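Local atomic coordinates of citrate synthase (Metallosphaera sedula, PDB entry 6ABX), a protein that probably catalyses the condensation of oxaloacetate with acetyl-CoA and water to give citrate and CoA, a step of the tricarboxylic acid cycle. Residues S128-Q131 and R132-N136; S330-V333 and I334-A338; T337-V340 and D341-L344. All blocks are in the same frame, centred on the assembly; numbering follows the deposited sequence.

How the interactions relate
Interactions 2 and 3 are successive turns of one helix, 324-343: their centres lie about 10 Å apart and share Thr337 and Ala338. Interaction 1 closes another helix, 112-134, which packs against both, through Ile123 and Thr120 beside interaction 2 and through Ala116, Ile113 and Leu112 further along. The centre of interaction 1 is about 24 Å from that of interaction 2 and about 33 Å from that of interaction 3, away from the annotated sites. Interaction 2 holds the oxaloacetate-binding Arg332, whose side chain is about 3 Å from a bound citrate anion. In interaction 3 the side chain of His339 lies about 7 Å from that of Arg332 and about 10 Å from the citrate.

Interaction 1: residues S128-Q131 and R132-N136; sequences SLIQ and RTRRN
Gln131 and Arg135, one helical turn apart, lay their flat ends over each other: the carboxamide and guanidinium planes are only 12° apart, and Gln131 NE2 stands over one guanidinium face, near its rim, 3.2 Å from Arg135 NE. Both nitrogens are donors, so this is a stack rather than a hydrogen bond. Asp320 holds both groups, its backbone N-H bonding Gln131 OE1 and its carboxylate forming a salt bridge with Arg135, which also bonds Gly318 O. Gln131 arrives there because its chain leaves with CG anti to the backbone N (chi1 177°) and then bends at chi2.

On another side of the helix the carbonyl of Leu129 receives two donors of Thr133 from opposite faces of its plane, the hydroxyl OG1 at 2.8 Å and the backbone N at 2.9 Å from Leu129 O. The hydroxyl bond fixes chi1 of Thr133 (-61°), with OG1 beside its own backbone N, while the N-H bond is the regular helix bond. Ile130 and Arg134 run side by side, with Ile130 CG2 over one face of the guanidinium, 3.8 Å from Arg134 NE. That guanidinium is anchored by Ala86 O, Asp322 and Asp320, so Asp320 serves both arginines.

In the backbone, Arg132 N still bonds Ser128 O at 2.8 Å, but the bond from Arg135 N to Gln131 O is weak at 3.3 Å, and Asn136, with positive phi, is the C-prime residue of a Schellman motif, with Gln137 N bonded to Arg132 O and Asn136 N to Thr133 O. This C-terminal end of helix 112-134 is flanked by helix 76-85 at Leu129 and Ile130, helix 91-105 at Ile130 and Arg134, and helix 148-157 at Ser128 and Gln131.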
loop_
_atom_site.group_PDB
_atom_site.type_symbol
_atom_site.label_atom_id
_atom_site.label_comp_id
_atom_site.label_asym_id
_atom_site.label_seq_id
_atom_site.Cartn_x
_atom_site.Cartn_y
_atom_site.Cartn_z
ATOM N N SER A 128 10.851 2.159 19.189
ATOM C CA SER A 128 11.492 2.491 20.474
ATOM C C SER A 128 11.736 4.018 20.591
ATOM O O SER A 128 11.448 4.605 21.651
ATOM C CB SER A 128 12.741 1.657 20.655
ATOM O OG SER A 128 12.429 0.273 20.712
ATOM N N LEU A 129 12.210 4.648 19.515
ATOM C CA LEU A 129 12.416 6.101 19.503
ATOM C C LEU A 129 11.096 6.856 19.613
ATOM O O LEU A 129 11.014 7.819 20.384
ATOM C CB LEU A 129 13.190 6.483 18.257
ATOM C CG LEU A 129 13.492 7.967 18.096
ATOM C CD1 LEU A 129 14.229 8.510 19.310
ATOM C CD2 LEU A 129 14.311 8.121 16.827
ATOM N N ILE A 130 10.007 6.349 19.004
ATOM C CA ILE A 130 8.707 6.949 19.255
ATOM C C ILE A 130 8.415 6.906 20.757
ATOM O O ILE A 130 8.020 7.924 21.328
ATOM C CB ILE A 130 7.570 6.287 18.444
ATOM C CG1 ILE A 130 7.743 6.450 16.946
ATOM C CG2 ILE A 130 6.206 6.819 18.944
ATOM C CD1 ILE A 130 6.790 5.612 16.110
ATOM N N GLN A 131 8.529 5.718 21.370
ATOM C CA GLN A 131 8.149 5.551 22.756
ATOM C C GLN A 131 8.998 6.424 23.687
ATOM O O GLN A 131 8.445 7.031 24.588
ATOM C CB GLN A 131 8.282 4.097 23.184
ATOM C CG GLN A 131 7.953 3.895 24.637
ATOM C CD GLN A 131 6.476 3.993 24.809
ATOM O OE1 GLN A 131 5.723 3.020 24.558
ATOM N NE2 GLN A 131 6.051 5.206 25.158
ATOM N N ARG A 132 10.316 6.408 23.504
ATOM C CA ARG A 132 11.264 7.158 24.352
ATOM C C ARG A 132 10.911 8.650 24.223
ATOM O O ARG A 132 10.771 9.323 25.253
ATOM C CB ARG A 132 12.708 6.969 23.885
ATOM C CG ARG A 132 13.246 5.553 24.054
ATOM C CD ARG A 132 13.547 5.156 25.476
ATOM N NE ARG A 132 14.716 5.774 26.099
ATOM C CZ ARG A 132 15.095 5.595 27.361
ATOM N NH1 ARG A 132 14.510 4.701 28.156
ATOM N NH2 ARG A 132 16.141 6.258 27.811
ATOM N N THR A 133 10.665 9.095 22.992
ATOM C CA THR A 133 10.414 10.549 22.737
ATOM C C THR A 133 9.141 10.983 23.475
ATOM O O THR A 133 9.081 12.057 24.098
ATOM C CB THR A 133 10.374 10.846 21.239
ATOM O OG1 THR A 133 11.623 10.514 20.639
ATOM C CG2 THR A 133 10.050 12.294 20.980
ATOM N N ARG A 134 8.103 10.149 23.428
ATOM C CA ARG A 134 6.843 10.491 24.051
ATOM C C ARG A 134 7.022 10.685 25.561
ATOM O O ARG A 134 6.285 11.469 26.182
ATOM C CB ARG A 134 5.777 9.433 23.797
ATOM C CG ARG A 134 5.245 9.514 22.390
ATOM C CD ARG A 134 4.340 8.353 22.264
ATOM N NE ARG A 134 3.486 8.408 21.148
ATOM C CZ ARG A 134 2.454 7.571 21.051
ATOM N NH1 ARG A 134 2.342 6.555 21.909
ATOM N NH2 ARG A 134 1.564 7.757 20.109
ATOM N N ARG A 135 7.921 9.896 26.149
ATOM C CA ARG A 135 8.209 9.940 27.598
ATOM C C ARG A 135 9.303 10.935 27.959
ATOM O O ARG A 135 9.854 10.864 29.084
ATOM C CB ARG A 135 8.613 8.531 28.028
ATOM C CG ARG A 135 7.423 7.579 27.973
ATOM C CD ARG A 135 7.749 6.135 28.268
ATOM N NE ARG A 135 6.522 5.330 28.335
ATOM C CZ ARG A 135 6.493 3.991 28.303
ATOM N NH1 ARG A 135 7.618 3.303 28.104
ATOM N NH2 ARG A 135 5.312 3.367 28.319
ATOM N N ASN A 136 9.707 11.789 27.014
ATOM C CA ASN A 136 10.812 12.744 27.232
ATOM C C ASN A 136 12.114 12.055 27.637
ATOM O O ASN A 136 12.876 12.574 28.491
ATOM C CB ASN A 136 10.437 13.778 28.323
ATOM C CG ASN A 136 9.261 14.656 27.951
ATOM O OD1 ASN A 136 8.983 14.851 26.776
ATOM N ND2 ASN A 136 8.557 15.193 28.944
#

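Interaction 2: residues S330-V333 and I334-A338; sequences SARV and IGWTA
Arg332 and Trp336 meet through a CH-pi contact one turn apart on the helix: Arg332 CG sits over one face of the indole, 3.7 Å from the centroid of the five-membered ring and 25° off its normal. The methylene lies toward the rim, 3.3 Å from Trp336 NE1. Chi1 of 176° sets CG anti to the backbone N of Arg332, and bends at chi2 and chi3 then carry the guanidinium past the indole, its plane 89° from the ring's.

Apolar packing adds Val333, whose CB is 4.2 Å from Trp336 CE3; Ile206 and Leu209 of helix 198-209 also touch the tryptophan.

All of this belongs to the middle of helix 324-343, buried in the largely helical citrate synthase fold, where the turn presents Arg332 to the oxaloacetate site. Arg332 NH2 hydrogen-bonds a bound citrate anion, NE donates to His176 O, and His179 and Asn182, which also bind oxaloacetate, lie alongside. With a leucine in place of Trp336 the indole face under Arg332 CG is gone, and the arginine chain would probably be freer to shift, while Ser184 OG would be left without its indole N-H partner.

Among the hydrogen bonds, Trp336 N bonds Arg332 O at 2.8 Å. Ile334 N reaches only three residues back, to Ala331 O at 3.1 Å. Thr337 N bonds Val333 O at 3.0 Å, and Thr337 OG1 lies 2.7 Å from that same Val333 O; Ile334 O is also within range of the hydroxyl proton, so its choice between these carbonyls is not settled. Trp51 NE1 bonds the same hydroxyl.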
loop_
_atom_site.group_PDB
_atom_site.type_symbol
_atom_site.label_atom_id
_atom_site.label_comp_id
_atom_site.label_asym_id
_atom_site.label_seq_id
_atom_site.Cartn_x
_atom_site.Cartn_y
_atom_site.Cartn_z
ATOM N N SER A 330 6.026 -4.984 13.189
ATOM C CA SER A 330 7.440 -5.297 13.351
ATOM C C SER A 330 7.658 -6.805 13.169
ATOM O O SER A 330 8.664 -7.209 12.654
ATOM C CB SER A 330 7.992 -4.823 14.689
ATOM O OG SER A 330 7.687 -5.699 15.756
ATOM N N ALA A 331 6.679 -7.630 13.533
ATOM C CA ALA A 331 6.770 -9.079 13.352
ATOM C C ALA A 331 6.211 -9.483 11.974
ATOM O O ALA A 331 6.811 -10.322 11.248
ATOM C CB ALA A 331 5.952 -9.762 14.449
ATOM N N ARG A 332 5.112 -8.845 11.581
ATOM C CA ARG A 332 4.343 -9.338 10.382
ATOM C C ARG A 332 5.093 -8.998 9.088
ATOM O O ARG A 332 4.871 -9.621 8.028
ATOM C CB ARG A 332 2.893 -8.826 10.455
ATOM C CG ARG A 332 2.042 -9.191 9.246
ATOM C CD ARG A 332 1.875 -10.683 9.067
ATOM N NE ARG A 332 1.330 -11.309 10.226
ATOM C CZ ARG A 332 0.022 -11.379 10.548
ATOM N NH1 ARG A 332 -0.903 -10.823 9.742
ATOM N NH2 ARG A 332 -0.319 -11.927 11.701
ATOM N N VAL A 333 6.040 -8.039 9.128
ATOM C CA VAL A 333 6.862 -7.715 7.992
ATOM C C VAL A 333 7.613 -8.935 7.485
ATOM O O VAL A 333 7.822 -9.089 6.270
ATOM C CB VAL A 333 7.809 -6.556 8.284
ATOM C CG1 VAL A 333 8.842 -6.889 9.336
ATOM C CG2 VAL A 333 8.474 -6.060 7.027
ATOM N N ILE A 334 7.922 -9.864 8.374
ATOM C CA ILE A 334 8.601 -11.114 7.943
ATOM C C ILE A 334 7.652 -11.919 7.043
ATOM O O ILE A 334 7.991 -12.322 5.961
ATOM C CB ILE A 334 9.081 -11.905 9.164
ATOM C CG1 ILE A 334 10.178 -11.169 9.937
ATOM C CG2 ILE A 334 9.572 -13.269 8.744
ATOM C CD1 ILE A 334 10.286 -11.570 11.387
ATOM N N GLY A 335 6.427 -12.150 7.505
ATOM C CA GLY A 335 5.430 -12.833 6.679
ATOM C C GLY A 335 5.104 -12.090 5.403
ATOM O O GLY A 335 5.020 -12.714 4.348
ATOM N N TRP A 336 4.894 -10.775 5.490
ATOM C CA TRP A 336 4.610 -10.011 4.316
ATOM C C TRP A 336 5.648 -10.280 3.217
ATOM O O TRP A 336 5.355 -10.554 2.018
ATOM C CB TRP A 336 4.570 -8.517 4.572
ATOM C CG TRP A 336 3.394 -8.066 5.367
ATOM C CD1 TRP A 336 2.189 -8.656 5.446
ATOM C CD2 TRP A 336 3.302 -6.832 6.089
ATOM N NE1 TRP A 336 1.349 -7.916 6.236
ATOM C CE2 TRP A 336 1.990 -6.764 6.609
ATOM C CE3 TRP A 336 4.184 -5.779 6.339
ATOM C CZ2 TRP A 336 1.559 -5.714 7.412
ATOM C CZ3 TRP A 336 3.766 -4.758 7.176
ATOM C CH2 TRP A 336 2.495 -4.764 7.748
ATOM N N THR A 337 6.881 -10.092 3.617
ATOM C CA THR A 337 7.997 -10.196 2.684
ATOM C C THR A 337 8.230 -11.638 2.197
ATOM O O THR A 337 8.546 -11.825 0.980
ATOM C CB THR A 337 9.267 -9.562 3.250
ATOM O OG1 THR A 337 9.637 -10.156 4.502
ATOM C CG2 THR A 337 9.132 -8.064 3.439
ATOM N N ALA A 338 8.016 -12.639 3.051
ATOM C CA ALA A 338 8.087 -14.028 2.640
ATOM C C ALA A 338 7.006 -14.307 1.607
ATOM O O ALA A 338 7.259 -14.993 0.609
ATOM C CB ALA A 338 7.980 -14.979 3.802
#

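Interaction 3: residues T337-V340 and D341-L344; sequences TAHV and DEYL
Glu342 OE1 is gripped from outside the turn by a salt bridge to Lys13 NZ and a hydrogen bond from Thr15 OG1, and it lies 4.0 Å from His339 ND1. Lys13 NZ also bonds His339 ND1, so one ammonium links the imidazole to the carboxylate. The two side chains run side by side in the same direction, their planes 73° apart. Glu342 gets there by full extension, with CG anti to the backbone N (chi1 176°) and the chain straight through chi2; its second oxygen, OE2, is held by the backbone N-H of Ser16. The far nitrogen of the imidazole, NE2, bonds Asp178, and the ring is thus tied at both nitrogens. Facing the Lys13 ammonium, ND1 is likely to be the unprotonated nitrogen, with NE2 donating to Asp178.

Further round the turn, Val340 and Leu344 also lie side by side, and their methyls Val340 CG1 and Leu344 CD1 touch at 3.6 Å. Leu344 N bonds Val340 O at 3.0 Å. Tyr343 N bonds His339 O, likewise at 3.0 Å, while the tyrosine hydroxyl reaches on to Lys348 O.

The turn forms the C-terminal part of helix 324-343. Helix 183-192 packs on His339, Val340 and Tyr343, helix 198-209 meets Thr337 and Val340, and helix 112-134 lies against Thr337, Asp341 and Leu344; strand 11-15 supplies Lys13 and Thr15, and Tyr343 also packs on Lys5 of the second subunit.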
loop_
_atom_site.group_PDB
_atom_site.type_symbol
_atom_site.label_atom_id
_atom_site.label_comp_id
_atom_site.label_asym_id
_atom_site.label_seq_id
_atom_site.Cartn_x
_atom_site.Cartn_y
_atom_site.Cartn_z
ATOM N N THR A 337 6.881 -10.092 3.617
ATOM C CA THR A 337 7.997 -10.196 2.684
ATOM C C THR A 337 8.230 -11.638 2.197
ATOM O O THR A 337 8.546 -11.825 0.980
ATOM C CB THR A 337 9.267 -9.562 3.250
ATOM O OG1 THR A 337 9.637 -10.156 4.502
ATOM C CG2 THR A 337 9.132 -8.064 3.439
ATOM N N ALA A 338 8.016 -12.639 3.051
ATOM C CA ALA A 338 8.087 -14.028 2.640
ATOM C C ALA A 338 7.006 -14.307 1.607
ATOM O O ALA A 338 7.259 -14.993 0.609
ATOM C CB ALA A 338 7.980 -14.979 3.802
ATOM N N HIS A 339 5.810 -13.768 1.826
ATOM C CA HIS A 339 4.710 -13.994 0.879
ATOM C C HIS A 339 5.005 -13.374 -0.480
ATOM O O HIS A 339 4.601 -13.998 -1.514
ATOM C CB HIS A 339 3.368 -13.495 1.442
ATOM C CG HIS A 339 2.716 -14.529 2.282
ATOM N ND1 HIS A 339 2.063 -15.653 1.724
ATOM C CD2 HIS A 339 2.671 -14.682 3.620
ATOM C CE1 HIS A 339 1.643 -16.424 2.717
ATOM N NE2 HIS A 339 1.962 -15.813 3.906
ATOM N N VAL A 340 5.576 -12.161 -0.501
ATOM C CA VAL A 340 5.905 -11.489 -1.734
ATOM C C VAL A 340 6.968 -12.326 -2.456
ATOM O O VAL A 340 6.813 -12.597 -3.647
ATOM C CB VAL A 340 6.307 -10.029 -1.496
ATOM C CG1 VAL A 340 6.904 -9.352 -2.719
ATOM C CG2 VAL A 340 5.124 -9.220 -0.977
ATOM N N ASP A 341 8.034 -12.697 -1.743
ATOM C CA ASP A 341 9.147 -13.525 -2.340
ATOM C C ASP A 341 8.585 -14.784 -3.010
ATOM O O ASP A 341 8.974 -15.120 -4.140
ATOM C CB ASP A 341 10.208 -13.818 -1.291
ATOM C CG ASP A 341 11.536 -14.325 -1.834
ATOM O OD1 ASP A 341 11.989 -13.837 -2.881
ATOM O OD2 ASP A 341 12.128 -15.154 -1.165
ATOM N N GLU A 342 7.667 -15.465 -2.335
ATOM C CA GLU A 342 7.085 -16.692 -2.833
ATOM C C GLU A 342 6.290 -16.419 -4.112
ATOM O O GLU A 342 6.457 -17.149 -5.090
ATOM C CB GLU A 342 6.216 -17.313 -1.743
ATOM C CG GLU A 342 5.485 -18.536 -2.174
ATOM C CD GLU A 342 4.602 -19.108 -1.090
ATOM O OE1 GLU A 342 3.613 -18.411 -0.690
ATOM O OE2 GLU A 342 4.885 -20.270 -0.668
ATOM N N TYR A 343 5.437 -15.395 -4.076
ATOM C CA TYR A 343 4.542 -15.034 -5.211
ATOM C C TYR A 343 5.342 -14.704 -6.464
ATOM O O TYR A 343 4.938 -15.111 -7.594
ATOM C CB TYR A 343 3.675 -13.827 -4.838
ATOM C CG TYR A 343 2.558 -13.574 -5.816
ATOM C CD1 TYR A 343 1.448 -14.388 -5.826
ATOM C CD2 TYR A 343 2.590 -12.500 -6.690
ATOM C CE1 TYR A 343 0.427 -14.213 -6.740
ATOM C CE2 TYR A 343 1.569 -12.298 -7.595
ATOM C CZ TYR A 343 0.465 -13.126 -7.601
ATOM O OH TYR A 343 -0.564 -12.953 -8.509
ATOM N N LEU A 344 6.438 -13.961 -6.280
ATOM C CA LEU A 344 7.240 -13.454 -7.365
ATOM C C LEU A 344 8.062 -14.556 -8.049
ATOM O O LEU A 344 8.721 -14.249 -9.041
ATOM C CB LEU A 344 8.184 -12.354 -6.887
ATOM C CG LEU A 344 7.494 -11.044 -6.485
ATOM C CD1 LEU A 344 8.507 -10.092 -5.899
ATOM C CD2 LEU A 344 6.758 -10.402 -7.668
#